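Local atomic coordinates of cytosolic IMP-GMP specific 5'-nucleotidase (Legionella pneumophila subsp. pneumophila, PDB entry 4OHF), a protein that catalyses the breakdown of selected nucleoside monophosphates, probably as a magnesium-dependent 5'-nucleotidase acting on IMP and GMP. Residues B[16-27]-B[293-303]; B[68-77]-B[120-130]. All blocks are in the same frame, centred on the assembly; numbering follows the deposited sequence.

How the contacts relate
Contact 1 is buried core: residues 16-27 and 293-303 contribute neighbouring parallel strands in the middle of the large mixed sheet, and their C-terminal ends carry the magnesium site. Contact 2, partly buried, joins residues 68-77 and 120-130 at the margin of a small antiparallel sheet; along the chain it is nested inside the loop that contact 1 closes. Metal-bound carboxylates dominate the polar chemistry of the first, an arginine–aspartate pair that of the second. Their centres lie about 26 Å apart, yet they touch: Arg70 NH2 probably donates to Asp303 O at 2.7 Å, and Ser127 packs against the His26 ring, tying the smaller unit to the rim of the metal site.

Contact 1. Residues B[16-27]-B[293-303]; sequences KIKLIGLDMDHT and VGGDEILYIGD. With MG (magnesium ion), chain J; PO4 (phosphate ion), chain H.
Asp23 and Asp303 meet at the C-terminal ends of two parallel strands, 19-22 and 298-302, with a magnesium ion between them. Asp23 offers both carboxylate oxygens to the metal, OD1 at 2.2 Å and OD2 at 2.5 Å, and Asp303 supplies OD1, its carboxylate plane 89° from that of Asp23. The backbone O of Asp25, phosphate O2 and a water complete the shell. Thr27 OG1 donates to Asp303 OD1 at 2.7 Å, on the anti lone pair of that oxygen, so a second-shell hydroxyl steadies the very oxygen that holds the metal.

Behind the site the strands are zipped by backbone bonds, among them Leu299 N to Leu19 O at 2.8 Å and Ile301 N to Gly21 O. One face of this pair is packed tightly: Ile301 CD1 sits 3.9 Å from Leu22 CD2 and also reaches Ile20 CG2, while Ala321 and Val323 of strand 319-323 flank Ile301. On the other face the Tyr300 ring comes obliquely beside Gly21, its CD2 near Gly21 O.

The N-terminal end is looser and wet. Lys18 and Glu297 run side by side there, and Lys18 NZ meets Glu297 OE2 in a 3.2 Å salt bridge that a water also spans.

The Asp-x-Asp sequence 23-25 and the distant Asp303 form the metal site expected of the HAD superfamily. The phosphate ion, bound to magnesium and held by Asp25 N (2.7 Å to O3), probably marks where a substrate's phosphate would sit.

Contact 2. Residues B[68-77]-B[120-130]; sequences AIRGLVIDSK and NYMAIDTSFSI
Strand 121-122 forms one edge of a five-stranded antiparallel sheet, pairing with strand 73-75, in a unit inserted between the first and later metal-binding segments of the HAD-like core, the position where many HAD enzymes carry a cap. Ile74 and Met122 make the hydrogen-bonded pair: Ile74 N reaches Met122 O at 2.9 Å, and Met122 N returns to Ile74 O. Their side chains share a face, Ile74 CB lying 4.1 Å from Met122 CB, and helix 129-143 covers Ile74 there through Phe132 and Tyr136.

The other face carries Asp75 and Tyr121, a non-hydrogen-bonded pair. Tyr121 CE2 comes to 3.7 Å from Asp75 CG, ring and carboxylate planes turned 53° apart, while Asp75 OD1 takes its hydrogen bond from Tyr109. Val73 adds both methyls: CG1 lies by Tyr121 CB, and CG2 is 4.0 Å from Ala123 CB. At the far end Asn120 O accepts from Ser76 N as the strand ends; Ser76 OG also lies against it, at a modelled distance too short to be trusted.

Beyond the strands the two segments part and meet again. Residues 69-72 form a type II turn whose Gly71 has backbone angles that suit glycine. Ile130, at the start of helix 129-143, reaches back with CD1 to 3.8 Å from Arg70 N. Arg70 itself stretches out fully, CG anti to the backbone N (chi1 -179°), which carries its guanidinium to Asp125; Glu326 binds its NH1. Asp125 OD1 also accepts from Ile305 N, linking this loop to the segment following the metal-binding Asp303. Arg70 grips Asp125 side-on, each oxygen using its syn lone pair: Arg70 NE meets Asp125 OD2 at 3.1 Å, that oxygen 18° out of the guanidinium plane, and Arg70 NH2 meets Asp125 OD1, in the plane, at 2.8 Å.

Contact 1. Residues B[16-27]-B[293-303]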
loop_
_atom_site.group_PDB
_atom_site.type_symbol
_atom_site.label_atom_id
_atom_site.label_comp_id
_atom_site.label_asym_id
_atom_site.label_seq_id
_atom_site.Cartn_x
_atom_site.Cartn_y
_atom_site.Cartn_z
ATOM N N LYS B 16 -21.174 33.158 -0.719
ATOM C CA LYS B 16 -20.469 32.732 0.485
ATOM C C LYS B 16 -18.975 32.505 0.296
ATOM O O LYS B 16 -18.297 32.007 1.194
ATOM C CB LYS B 16 -21.118 31.466 1.059
ATOM C CG LYS B 16 -22.541 31.669 1.584
ATOM C CD LYS B 16 -23.050 30.415 2.312
ATOM C CE LYS B 16 -24.479 30.583 2.863
ATOM N NZ LYS B 16 -24.608 31.702 3.862
ATOM N N ILE B 17 -18.466 32.867 -0.875
ATOM C CA ILE B 17 -17.043 32.724 -1.167
ATOM C C ILE B 17 -16.348 34.056 -0.892
ATOM O O ILE B 17 -16.663 35.073 -1.510
ATOM C CB ILE B 17 -16.810 32.320 -2.646
ATOM C CG1 ILE B 17 -17.248 30.876 -2.860
ATOM C CG2 ILE B 17 -15.339 32.493 -3.024
ATOM C CD1 ILE B 17 -16.501 29.874 -2.006
ATOM N N LYS B 18 -15.388 34.045 0.025
ATOM C CA LYS B 18 -14.700 35.276 0.375
ATOM C C LYS B 18 -13.412 35.524 -0.401
ATOM O O LYS B 18 -13.110 36.656 -0.784
ATOM C CB LYS B 18 -14.419 35.307 1.882
ATOM C CG LYS B 18 -15.658 35.406 2.754
ATOM C CD LYS B 18 -15.256 35.394 4.224
ATOM C CE LYS B 18 -16.459 35.470 5.164
ATOM N NZ LYS B 18 -16.028 35.279 6.593
ATOM N N LEU B 19 -12.645 34.469 -0.628
ATOM C CA LEU B 19 -11.401 34.602 -1.365
ATOM C C LEU B 19 -11.376 33.686 -2.586
ATOM O O LEU B 19 -11.796 32.528 -2.522
ATOM C CB LEU B 19 -10.211 34.274 -0.462
ATOM C CG LEU B 19 -9.959 35.176 0.746
ATOM C CD1 LEU B 19 -10.016 34.355 2.027
ATOM C CD2 LEU B 19 -8.593 35.831 0.611
ATOM N N ILE B 20 -10.901 34.226 -3.704
ATOM C CA ILE B 20 -10.757 33.456 -4.927
ATOM C C ILE B 20 -9.265 33.361 -5.271
ATOM O O ILE B 20 -8.624 34.361 -5.590
ATOM C CB ILE B 20 -11.498 34.105 -6.101
ATOM C CG1 ILE B 20 -13.002 33.982 -5.898
ATOM C CG2 ILE B 20 -11.125 33.415 -7.379
ATOM C CD1 ILE B 20 -13.805 34.726 -6.927
ATOM N N GLY B 21 -8.726 32.151 -5.180
ATOM C CA GLY B 21 -7.327 31.925 -5.490
ATOM C C GLY B 21 -7.173 31.562 -6.951
ATOM O O GLY B 21 -7.809 30.625 -7.437
ATOM N N LEU B 22 -6.328 32.308 -7.653
ATOM C CA LEU B 22 -6.123 32.060 -9.073
ATOM C C LEU B 22 -4.748 31.539 -9.427
ATOM O O LEU B 22 -3.735 32.079 -8.996
ATOM C CB LEU B 22 -6.363 33.338 -9.890
ATOM C CG LEU B 22 -7.731 34.018 -9.791
ATOM C CD1 LEU B 22 -7.700 35.361 -10.538
ATOM C CD2 LEU B 22 -8.800 33.098 -10.358
ATOM N N ASP B 23 -4.740 30.482 -10.225
ATOM C CA ASP B 23 -3.528 29.880 -10.756
ATOM C C ASP B 23 -3.111 30.922 -11.800
ATOM O O ASP B 23 -3.968 31.498 -12.452
ATOM C CB ASP B 23 -3.917 28.548 -11.406
ATOM C CG ASP B 23 -2.849 27.985 -12.318
ATOM O OD1 ASP B 23 -2.513 28.620 -13.335
ATOM O OD2 ASP B 23 -2.355 26.883 -12.022
ATOM N N MET B 24 -1.822 31.191 -11.963
ATOM C CA MET B 24 -1.411 32.199 -12.945
ATOM C C MET B 24 -1.227 31.709 -14.385
ATOM O O MET B 24 -2.003 32.072 -15.271
ATOM C CB MET B 24 -0.131 32.909 -12.498
ATOM C CG MET B 24 0.372 33.899 -13.520
ATOM S SD MET B 24 1.889 34.795 -13.061
ATOM C CE MET B 24 3.131 33.547 -13.311
ATOM N N ASP B 25 -0.205 30.899 -14.630
ATOM C CA ASP B 25 0.046 30.416 -15.978
ATOM C C ASP B 25 -1.036 29.473 -16.495
ATOM O O ASP B 25 -1.186 28.363 -16.005
ATOM C CB ASP B 25 1.423 29.747 -16.047
ATOM C CG ASP B 25 2.565 30.734 -15.812
ATOM O OD1 ASP B 25 2.728 31.686 -16.608
ATOM O OD2 ASP B 25 3.300 30.562 -14.820
ATOM N N HIS B 26 -1.793 29.952 -17.479
ATOM C CA HIS B 26 -2.890 29.230 -18.140
ATOM C C HIS B 26 -4.268 29.414 -17.515
ATOM O O HIS B 26 -5.258 28.941 -18.071
ATOM C CB HIS B 26 -2.587 27.736 -18.290
ATOM C CG HIS B 26 -1.340 27.451 -19.063
ATOM N ND1 HIS B 26 -0.138 27.146 -18.459
ATOM C CD2 HIS B 26 -1.090 27.482 -20.395
ATOM C CE1 HIS B 26 0.798 27.005 -19.381
ATOM N NE2 HIS B 26 0.247 27.202 -20.565
ATOM N N THR B 27 -4.352 30.085 -16.366
ATOM C CA THR B 27 -5.663 30.329 -15.779
ATOM C C THR B 27 -5.901 31.830 -15.862
ATOM O O THR B 27 -6.669 32.285 -16.708
ATOM C CB THR B 27 -5.763 29.836 -14.312
ATOM O OG1 THR B 27 -5.604 28.416 -14.276
ATOM C CG2 THR B 27 -7.125 30.182 -13.720
ATOM N N VAL B 293 -10.816 32.303 8.112
ATOM C CA VAL B 293 -12.019 32.003 7.344
ATOM C C VAL B 293 -12.132 30.502 7.203
ATOM O O VAL B 293 -11.218 29.769 7.564
ATOM C CB VAL B 293 -12.003 32.610 5.901
ATOM C CG1 VAL B 293 -11.930 34.119 5.960
ATOM C CG2 VAL B 293 -10.846 32.030 5.095
ATOM N N GLY B 294 -13.268 30.054 6.685
ATOM C CA GLY B 294 -13.474 28.637 6.480
ATOM C C GLY B 294 -12.926 28.263 5.120
ATOM O O GLY B 294 -13.020 29.042 4.162
ATOM N N GLY B 295 -12.343 27.075 5.039
ATOM C CA GLY B 295 -11.786 26.612 3.783
ATOM C C GLY B 295 -12.792 26.661 2.654
ATOM O O GLY B 295 -12.457 27.030 1.531
ATOM N N ASP B 296 -14.035 26.297 2.953
ATOM C CA ASP B 296 -15.089 26.292 1.948
ATOM C C ASP B 296 -15.504 27.706 1.532
ATOM O O ASP B 296 -16.413 27.886 0.722
ATOM C CB ASP B 296 -16.297 25.494 2.464
ATOM C CG ASP B 296 -16.961 26.142 3.671
ATOM O OD1 ASP B 296 -16.239 26.728 4.504
ATOM O OD2 ASP B 296 -18.201 26.055 3.799
ATOM N N GLU B 297 -14.837 28.707 2.093
ATOM C CA GLU B 297 -15.123 30.091 1.750
ATOM C C GLU B 297 -14.088 30.579 0.727
ATOM O O GLU B 297 -14.115 31.728 0.280
ATOM C CB GLU B 297 -15.086 30.964 3.006
ATOM C CG GLU B 297 -16.260 30.748 3.941
ATOM C CD GLU B 297 -16.190 31.628 5.175
ATOM O OE1 GLU B 297 -15.279 31.420 6.009
ATOM O OE2 GLU B 297 -17.041 32.534 5.302
ATOM N N ILE B 298 -13.175 29.679 0.373
ATOM C CA ILE B 298 -12.124 29.951 -0.603
ATOM C C ILE B 298 -12.346 29.120 -1.875
ATOM O O ILE B 298 -12.610 27.921 -1.808
ATOM C CB ILE B 298 -10.714 29.579 -0.051
ATOM C CG1 ILE B 298 -10.351 30.479 1.125
ATOM C CG2 ILE B 298 -9.672 29.715 -1.139
ATOM C CD1 ILE B 298 -9.122 30.038 1.852
ATOM N N LEU B 299 -12.248 29.774 -3.025
ATOM C CA LEU B 299 -12.373 29.088 -4.296
ATOM C C LEU B 299 -11.043 29.210 -5.040
ATOM O O LEU B 299 -10.553 30.317 -5.284
ATOM C CB LEU B 299 -13.483 29.702 -5.160
ATOM C CG LEU B 299 -13.483 29.149 -6.595
ATOM C CD1 LEU B 299 -13.638 27.634 -6.585
ATOM C CD2 LEU B 299 -14.590 29.798 -7.375
ATOM N N TYR B 300 -10.452 28.069 -5.374
ATOM C CA TYR B 300 -9.213 28.053 -6.125
ATOM C C TYR B 300 -9.548 27.612 -7.551
ATOM O O TYR B 300 -10.278 26.639 -7.753
ATOM C CB TYR B 300 -8.209 27.086 -5.499
ATOM C CG TYR B 300 -7.069 26.725 -6.430
ATOM C CD1 TYR B 300 -7.009 25.474 -7.041
ATOM C CD2 TYR B 300 -6.084 27.655 -6.744
ATOM C CE1 TYR B 300 -5.992 25.161 -7.948
ATOM C CE2 TYR B 300 -5.069 27.359 -7.647
ATOM C CZ TYR B 300 -5.023 26.112 -8.250
ATOM O OH TYR B 300 -4.025 25.836 -9.168
ATOM N N ILE B 301 -9.029 28.340 -8.532
ATOM C CA ILE B 301 -9.275 28.006 -9.924
ATOM C C ILE B 301 -7.976 27.687 -10.634
ATOM O O ILE B 301 -7.063 28.524 -10.669
ATOM C CB ILE B 301 -9.958 29.160 -10.677
ATOM C CG1 ILE B 301 -11.210 29.599 -9.915
ATOM C CG2 ILE B 301 -10.328 28.701 -12.088
ATOM C CD1 ILE B 301 -11.906 30.797 -10.493
ATOM N N GLY B 302 -7.897 26.478 -11.193
ATOM C CA GLY B 302 -6.710 26.039 -11.914
ATOM C C GLY B 302 -7.025 25.648 -13.354
ATOM O O GLY B 302 -8.173 25.783 -13.806
ATOM N N ASP B 303 -6.017 25.160 -14.077
ATOM C CA ASP B 303 -6.199 24.757 -15.467
ATOM C C ASP B 303 -5.961 23.273 -15.706
ATOM O O ASP B 303 -6.317 22.751 -16.753
ATOM C CB ASP B 303 -5.285 25.567 -16.383
ATOM C CG ASP B 303 -3.895 25.719 -15.821
ATOM O OD1 ASP B 303 -3.660 26.683 -15.076
ATOM O OD2 ASP B 303 -3.038 24.871 -16.104
HETATM MG MG MG J . -1.566 26.962 -14.431
HETATM P P PO4 H . 1.140 28.315 -12.452
HETATM O O1 PO4 H . 2.550 28.170 -12.905
HETATM O O2 PO4 H . 0.229 27.661 -13.414
HETATM O O3 PO4 H . 0.798 29.761 -12.355
HETATM O O4 PO4 H . 0.981 27.664 -11.127
HETATM O O HOH W 1 -17.913 34.176 7.826
HETATM O O HOH W 2 -3.614 24.491 -12.673
HETATM O O HOH W 3 -0.209 25.385 -14.473
#

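Contact 2. Residues B[68-77]-B[120-130]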
loop_
_atom_site.group_PDB
_atom_site.type_symbol
_atom_site.label_atom_id
_atom_site.label_comp_id
_atom_site.label_asym_id
_atom_site.label_seq_id
_atom_site.Cartn_x
_atom_site.Cartn_y
_atom_site.Cartn_z
ATOM N N ALA B 68 -2.395 14.246 -31.032
ATOM C CA ALA B 68 -2.885 13.810 -29.736
ATOM C C ALA B 68 -3.965 14.762 -29.203
ATOM O O ALA B 68 -4.179 15.859 -29.729
ATOM C CB ALA B 68 -1.732 13.698 -28.744
ATOM N N ILE B 69 -4.650 14.322 -28.158
ATOM C CA ILE B 69 -5.708 15.106 -27.557
ATOM C C ILE B 69 -5.546 15.094 -26.041
ATOM O O ILE B 69 -4.787 14.285 -25.510
ATOM C CB ILE B 69 -7.065 14.542 -28.012
ATOM C CG1 ILE B 69 -7.875 15.679 -28.603
ATOM C CG2 ILE B 69 -7.790 13.800 -26.890
ATOM C CD1 ILE B 69 -9.237 15.254 -29.067
ATOM N N ARG B 70 -6.228 15.997 -25.337
ATOM C CA ARG B 70 -6.099 16.038 -23.884
ATOM C C ARG B 70 -6.820 14.869 -23.219
ATOM O O ARG B 70 -7.810 14.373 -23.745
ATOM C CB ARG B 70 -6.645 17.359 -23.347
ATOM C CG ARG B 70 -6.536 17.520 -21.819
ATOM C CD ARG B 70 -7.026 18.882 -21.385
ATOM N NE ARG B 70 -6.839 19.120 -19.965
ATOM C CZ ARG B 70 -7.084 20.286 -19.369
ATOM N NH1 ARG B 70 -7.523 21.321 -20.076
ATOM N NH2 ARG B 70 -6.895 20.419 -18.061
ATOM N N GLY B 71 -6.304 14.428 -22.072
ATOM C CA GLY B 71 -6.927 13.344 -21.327
ATOM C C GLY B 71 -6.398 11.937 -21.548
ATOM O O GLY B 71 -6.779 11.020 -20.833
ATOM N N LEU B 72 -5.506 11.760 -22.518
ATOM C CA LEU B 72 -4.964 10.443 -22.817
ATOM C C LEU B 72 -4.094 9.882 -21.701
ATOM O O LEU B 72 -3.558 10.627 -20.879
ATOM C CB LEU B 72 -4.171 10.477 -24.123
ATOM C CG LEU B 72 -4.946 11.003 -25.331
ATOM C CD1 LEU B 72 -4.126 10.781 -26.601
ATOM C CD2 LEU B 72 -6.314 10.310 -25.423
ATOM N N VAL B 73 -3.959 8.558 -21.689
ATOM C CA VAL B 73 -3.160 7.864 -20.684
ATOM C C VAL B 73 -1.989 7.114 -21.319
ATOM O O VAL B 73 -2.145 6.442 -22.345
ATOM C CB VAL B 73 -4.011 6.825 -19.912
ATOM C CG1 VAL B 73 -3.120 6.035 -18.966
ATOM C CG2 VAL B 73 -5.140 7.513 -19.158
ATOM N N ILE B 74 -0.819 7.215 -20.704
ATOM C CA ILE B 74 0.348 6.524 -21.232
ATOM C C ILE B 74 0.674 5.220 -20.503
ATOM O O ILE B 74 0.845 5.190 -19.283
ATOM C CB ILE B 74 1.587 7.430 -21.217
ATOM C CG1 ILE B 74 1.415 8.538 -22.259
ATOM C CG2 ILE B 74 2.840 6.610 -21.501
ATOM C CD1 ILE B 74 2.652 9.418 -22.450
ATOM N N ASP B 75 0.726 4.139 -21.270
ATOM C CA ASP B 75 1.058 2.816 -20.745
ATOM C C ASP B 75 2.546 2.662 -21.040
ATOM O O ASP B 75 2.925 2.166 -22.100
ATOM C CB ASP B 75 0.241 1.743 -21.482
ATOM C CG ASP B 75 0.597 0.327 -21.054
ATOM O OD1 ASP B 75 -0.162 -0.601 -21.416
ATOM O OD2 ASP B 75 1.628 0.137 -20.369
ATOM N N SER B 76 3.376 3.122 -20.105
ATOM C CA SER B 76 4.827 3.083 -20.267
ATOM C C SER B 76 5.353 1.671 -20.453
ATOM O O SER B 76 6.293 1.440 -21.212
ATOM C CB SER B 76 5.513 3.754 -19.067
ATOM O OG SER B 76 5.027 3.240 -17.841
ATOM N N LYS B 77 4.725 0.727 -19.768
ATOM C CA LYS B 77 5.128 -0.663 -19.851
ATOM C C LYS B 77 5.196 -1.135 -21.303
ATOM O O LYS B 77 6.222 -1.636 -21.747
ATOM C CB LYS B 77 4.141 -1.525 -19.062
ATOM C CG LYS B 77 4.358 -3.040 -19.130
ATOM C CD LYS B 77 3.073 -3.751 -18.688
ATOM C CE LYS B 77 3.159 -5.270 -18.770
ATOM N NZ LYS B 77 1.789 -5.870 -18.671
ATOM N N ASN B 120 2.499 1.632 -13.640
ATOM C CA ASN B 120 2.915 1.538 -15.043
ATOM C C ASN B 120 2.212 2.570 -15.920
ATOM O O ASN B 120 2.741 2.995 -16.944
ATOM C CB ASN B 120 2.637 0.135 -15.607
ATOM C CG ASN B 120 3.752 -0.852 -15.304
ATOM O OD1 ASN B 120 4.921 -0.570 -15.559
ATOM N ND2 ASN B 120 3.394 -2.019 -14.771
ATOM N N TYR B 121 1.009 2.964 -15.522
ATOM C CA TYR B 121 0.256 3.937 -16.287
ATOM C C TYR B 121 0.528 5.352 -15.809
ATOM O O TYR B 121 0.580 5.606 -14.606
ATOM C CB TYR B 121 -1.245 3.651 -16.181
ATOM C CG TYR B 121 -1.649 2.300 -16.710
ATOM C CD1 TYR B 121 -1.876 1.229 -15.846
ATOM C CD2 TYR B 121 -1.789 2.088 -18.080
ATOM C CE1 TYR B 121 -2.235 -0.022 -16.334
ATOM C CE2 TYR B 121 -2.144 0.843 -18.581
ATOM C CZ TYR B 121 -2.365 -0.208 -17.702
ATOM O OH TYR B 121 -2.716 -1.440 -18.202
ATOM N N MET B 122 0.715 6.264 -16.757
ATOM C CA MET B 122 0.953 7.668 -16.447
ATOM C C MET B 122 -0.310 8.400 -16.880
ATOM O O MET B 122 -0.622 8.463 -18.068
ATOM C CB MET B 122 2.169 8.175 -17.218
ATOM C CG MET B 122 3.458 7.480 -16.816
ATOM S SD MET B 122 4.914 7.962 -17.773
ATOM C CE MET B 122 5.585 9.292 -16.751
ATOM N N ALA B 123 -1.049 8.926 -15.907
ATOM C CA ALA B 123 -2.301 9.620 -16.195
ATOM C C ALA B 123 -2.407 11.006 -15.576
ATOM O O ALA B 123 -3.465 11.397 -15.081
ATOM C CB ALA B 123 -3.485 8.763 -15.741
ATOM N N ILE B 124 -1.318 11.760 -15.617
ATOM C CA ILE B 124 -1.328 13.102 -15.058
ATOM C C ILE B 124 -1.711 14.181 -16.064
ATOM O O ILE B 124 -1.115 14.306 -17.138
ATOM C CB ILE B 124 0.043 13.466 -14.437
ATOM C CG1 ILE B 124 1.157 12.582 -15.033
ATOM C CG2 ILE B 124 -0.037 13.316 -12.921
ATOM C CD1 ILE B 124 1.247 12.592 -16.562
ATOM N N ASP B 125 -2.717 14.961 -15.691
ATOM C CA ASP B 125 -3.212 16.054 -16.509
ATOM C C ASP B 125 -2.303 17.260 -16.308
ATOM O O ASP B 125 -2.312 17.882 -15.249
ATOM C CB ASP B 125 -4.635 16.418 -16.086
ATOM C CG ASP B 125 -5.246 17.478 -16.961
ATOM O OD1 ASP B 125 -5.992 18.336 -16.437
ATOM O OD2 ASP B 125 -4.989 17.441 -18.177
ATOM N N THR B 126 -1.512 17.586 -17.323
ATOM C CA THR B 126 -0.616 18.732 -17.237
ATOM C C THR B 126 -0.706 19.585 -18.493
ATOM O O THR B 126 -1.366 19.221 -19.464
ATOM C CB THR B 126 0.856 18.295 -17.061
ATOM O OG1 THR B 126 1.312 17.658 -18.261
ATOM C CG2 THR B 126 0.987 17.319 -15.893
ATOM N N SER B 127 -0.038 20.729 -18.459
ATOM C CA SER B 127 -0.017 21.647 -19.587
ATOM C C SER B 127 0.888 21.139 -20.712
ATOM O O SER B 127 0.937 21.728 -21.793
ATOM C CB SER B 127 0.464 23.024 -19.120
ATOM O OG SER B 127 1.694 22.926 -18.415
ATOM N N PHE B 128 1.620 20.058 -20.445
ATOM C CA PHE B 128 2.520 19.473 -21.440
ATOM C C PHE B 128 2.174 18.030 -21.768
ATOM O O PHE B 128 2.986 17.319 -22.346
ATOM C CB PHE B 128 3.984 19.580 -20.977
ATOM C CG PHE B 128 4.193 19.242 -19.528
ATOM C CD1 PHE B 128 4.199 17.913 -19.100
ATOM C CD2 PHE B 128 4.351 20.254 -18.577
ATOM C CE1 PHE B 128 4.357 17.587 -17.730
ATOM C CE2 PHE B 128 4.511 19.947 -17.201
ATOM C CZ PHE B 128 4.514 18.612 -16.780
ATOM N N SER B 129 0.960 17.614 -21.412
ATOM C CA SER B 129 0.497 16.257 -21.668
ATOM C C SER B 129 0.408 15.923 -23.146
ATOM O O SER B 129 0.828 14.858 -23.579
ATOM C CB SER B 129 -0.877 16.034 -21.035
ATOM O OG SER B 129 -0.751 15.720 -19.659
ATOM N N ILE B 130 -0.157 16.836 -23.915
ATOM C CA ILE B 130 -0.311 16.631 -25.334
ATOM C C ILE B 130 1.041 16.508 -26.012
ATOM O O ILE B 130 1.232 15.641 -26.857
ATOM C CB ILE B 130 -1.157 17.765 -25.934
ATOM C CG1 ILE B 130 -2.632 17.491 -25.620
ATOM C CG2 ILE B 130 -0.911 17.886 -27.427
ATOM C CD1 ILE B 130 -3.586 18.627 -25.935
#